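Local structure of repressor protein (Enterobacteria phage N15, 2HIN) at residues Asp43-Val46 against Leu52-Asp55; Lys15-Val18 against Thr23-Ala26. The protein probably binds DNA as a homodimeric Cro-type transcriptional repressor of the phage, with a helix-turn-helix in each subunit. All coordinates share one frame; numbering follows the deposited sequence. Where two conformers were deposited one is given.

How the interactions relate
Two contacts at the start of a helix can be compared here, in a small all-helical domain. Interaction 1 is buried and largely polar: a glutamate on helix 38-47 binds the serine that caps the start of helix 55-60, and the second subunit lies within reach of the site. Interaction 2 is only partly buried and makes only van der Waals contact across its segments, joining helix 13-20 to the start of helix 24-33 with no other chain of the assembly touching it. No helix is common to both, although helix 24-33 and helix 38-47 follow each other in the chain. Their centres are about 16 Å apart, on opposite sides of the chain's centre. Interaction 2 lies within the helix-turn-helix; interaction 1 borders the second subunit.

Interaction 1: residues Asp43-Val46 against Leu52-Asp55; sequences DIEV and LKSD
Glu-45, on helix 38-47, faces the extended loop of Leu-52 to Ser-54, its CA 5.1 Å from that of Leu-52 and 3.2 Å from Leu-52 O, a CA-H...O contact with an angle of 141° at the hydrogen. From there the Glu-45 side chain runs out extended, CG anti to the backbone N (chi1 178°), which carries the carboxylate past Lys-53 to Ser-54. A single oxygen, OE1, takes two bonds from that residue: Ser-54 OG gives one 2.7 Å long, nearly in line with the C-O bond, while Ser-54 N approaches from above the carboxylate plane at 2.8 Å. This double grip should restrict rotation of the carboxylate. The other oxygen, OE2, lies 3.8 Å from Lys-53 CD, and is hydrogen-bonded to Thr-57 OG1 and to Tyr-50 OH of the second subunit; the same tyrosine hydroxyl is hydrogen-bonded to Lys-53 NZ. Next to this polar cluster, Ile-44 CG2 meets Leu-52 CD1 at 3.9 Å, and both side chains also pack on Met-1. Ser-54 OG in turn caps Thr-57 N, so the buried glutamate probably helps to position the N-cap of helix 55-60 at the dimer interface that sets N15 Cro apart from lambda Cro.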
# COMPACT_ATOMS: atom_id res chain seq x y z
N ASP A 43 1.71 1.55 -1.18
CA ASP A 43 1.80 1.09 -2.56
C ASP A 43 3.27 0.88 -2.98
O ASP A 43 3.57 -0.07 -3.70
CB ASP A 43 1.06 2.03 -3.50
CG ASP A 43 0.81 1.40 -4.85
OD1 ASP A 43 0.24 0.28 -4.92
OD2 ASP A 43 1.16 2.02 -5.88
N ILE A 44 4.16 1.77 -2.55
CA ILE A 44 5.58 1.63 -2.87
C ILE A 44 6.14 0.38 -2.21
O ILE A 44 6.93 -0.36 -2.83
CB ILE A 44 6.33 2.90 -2.45
CG1 ILE A 44 5.87 4.08 -3.31
CG2 ILE A 44 7.86 2.71 -2.59
CD1 ILE A 44 6.35 5.44 -2.78
N GLU A 45 5.76 0.12 -0.96
CA GLU A 45 6.19 -1.09 -0.27
C GLU A 45 5.77 -2.34 -1.02
O GLU A 45 6.56 -3.24 -1.26
CB GLU A 45 5.63 -1.07 1.14
CG GLU A 45 5.94 -2.28 2.00
CD GLU A 45 5.53 -2.09 3.45
OE1 GLU A 45 5.37 -0.94 3.87
OE2 GLU A 45 5.38 -3.07 4.21
N VAL A 46 4.52 -2.38 -1.46
CA VAL A 46 4.02 -3.53 -2.21
C VAL A 46 4.72 -3.61 -3.57
O VAL A 46 5.16 -4.70 -3.98
CB VAL A 46 2.47 -3.41 -2.37
CG1 VAL A 46 1.94 -4.40 -3.43
CG2 VAL A 46 1.81 -3.64 -1.01
N LEU A 52 11.35 -1.71 -0.05
CA LEU A 52 11.19 -0.44 0.67
C LEU A 52 10.02 -0.59 1.63
O LEU A 52 8.98 -1.15 1.28
CB LEU A 52 10.95 0.72 -0.29
CG LEU A 52 12.05 0.98 -1.30
CD1 LEU A 52 11.69 2.17 -2.15
CD2 LEU A 52 13.42 1.17 -0.60
N LYS A 53 10.17 -0.09 2.85
CA LYS A 53 9.13 -0.24 3.85
C LYS A 53 8.52 1.08 4.21
O LYS A 53 9.23 2.07 4.50
CB LYS A 53 9.67 -0.93 5.10
CG LYS A 53 10.26 -2.33 4.86
CD LYS A 53 9.18 -3.38 4.66
CE LYS A 53 9.69 -4.76 5.11
NZ LYS A 53 8.74 -5.92 5.03
N SER A 54 7.20 1.11 4.23
CA SER A 54 6.46 2.25 4.71
C SER A 54 6.87 2.57 6.14
O SER A 54 7.34 1.71 6.89
CB SER A 54 4.97 1.97 4.66
OG SER A 54 4.59 0.96 5.59
N ASP A 55 6.62 3.79 6.54
CA ASP A 55 6.85 4.18 7.92
C ASP A 55 5.99 3.30 8.85
O ASP A 55 6.45 2.90 9.92
CB ASP A 55 6.55 5.67 8.08
CG ASP A 55 7.51 6.57 7.25
OD1 ASP A 55 8.63 6.14 6.84
OD2 ASP A 55 7.11 7.72 6.98

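Interaction 2: residues Lys15-Val18 against Thr23-Ala26; sequences KAAV and TPGA
Ala-17 on helix 13-20 touches the start of helix 24-33, where the two helices of a helix-turn-helix pack together. Its methyl does all the touching. CB points toward the other segment and rests against the peptide link between Thr-23 and Pro-24, 3.6 Å from Pro-24 N and 3.7 Å from Thr-23 C, while Pro-24 CG and CD lie alongside it, CD at 4.0 Å. With so short a side chain in between, the backbones come close, and the CA atoms of Ala-17 and Pro-24 are 5.2 Å apart. No hydrogen bond crosses between the segments; the contact rests on van der Waals packing and buries 91 Å² summed over both segments. Around it, Ala-16 turns to helix 3-10, where it meets Leu-6 and Phe-10, so that neighbouring alanines of one helix serve two different partners. Across the contact, the start of helix 24-33 fixes Thr-23. Pro-24 occupies its first turn, where a ring in place of an amide hydrogen costs no helical bond, and Thr-23 is the N-cap. Chi1 of 63° swings the threonine hydroxyl back over that turn, where Thr-23 OG1 accepts from Ala-26 N at 3.0 Å with an N-H...O angle of 151°.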
# COMPACT_ATOMS: atom_id res chain seq x y z
N LYS A 15 12.92 7.34 -13.07
CA LYS A 15 12.80 5.89 -12.89
C LYS A 15 11.91 5.56 -11.68
O LYS A 15 11.16 4.60 -11.73
CB LYS A 15 14.17 5.26 -12.76
CG LYS A 15 14.98 5.31 -14.04
CD LYS A 15 16.25 4.50 -13.89
CE LYS A 15 17.37 5.26 -13.25
NZ LYS A 15 18.62 4.44 -13.36
N ALA A 16 11.99 6.36 -10.63
CA ALA A 16 11.12 6.16 -9.47
C ALA A 16 9.65 6.41 -9.85
O ALA A 16 8.76 5.65 -9.44
CB ALA A 16 11.54 7.07 -8.32
N ALA A 17 9.39 7.47 -10.61
CA ALA A 17 8.02 7.78 -11.02
C ALA A 17 7.43 6.64 -11.82
O ALA A 17 6.30 6.23 -11.57
CB ALA A 17 8.03 9.11 -11.79
N VAL A 18 8.20 6.11 -12.75
CA VAL A 18 7.71 4.97 -13.54
C VAL A 18 7.50 3.77 -12.61
O VAL A 18 6.49 3.07 -12.70
CB VAL A 18 8.71 4.58 -14.66
CG1 VAL A 18 8.35 3.21 -15.27
CG2 VAL A 18 8.78 5.67 -15.71
N THR A 23 3.67 10.74 -11.56
CA THR A 23 4.42 11.68 -12.39
C THR A 23 5.76 12.00 -11.72
O THR A 23 5.89 12.02 -10.50
CB THR A 23 3.65 12.99 -12.62
OG1 THR A 23 3.47 13.63 -11.35
CG2 THR A 23 2.30 12.77 -13.32
N PRO A 24 6.76 12.38 -12.53
CA PRO A 24 7.99 12.90 -11.93
C PRO A 24 7.73 14.10 -11.03
O PRO A 24 8.36 14.23 -9.98
CB PRO A 24 8.82 13.28 -13.15
CG PRO A 24 8.36 12.32 -14.21
CD PRO A 24 6.88 12.24 -13.99
N GLY A 25 6.84 14.99 -11.44
CA GLY A 25 6.52 16.15 -10.63
C GLY A 25 6.02 15.78 -9.25
O GLY A 25 6.35 16.44 -8.27
N ALA A 26 5.22 14.71 -9.15
CA ALA A 26 4.75 14.25 -7.85
C ALA A 26 5.92 13.83 -6.97
O ALA A 26 5.92 14.10 -5.78
CB ALA A 26 3.76 13.11 -7.99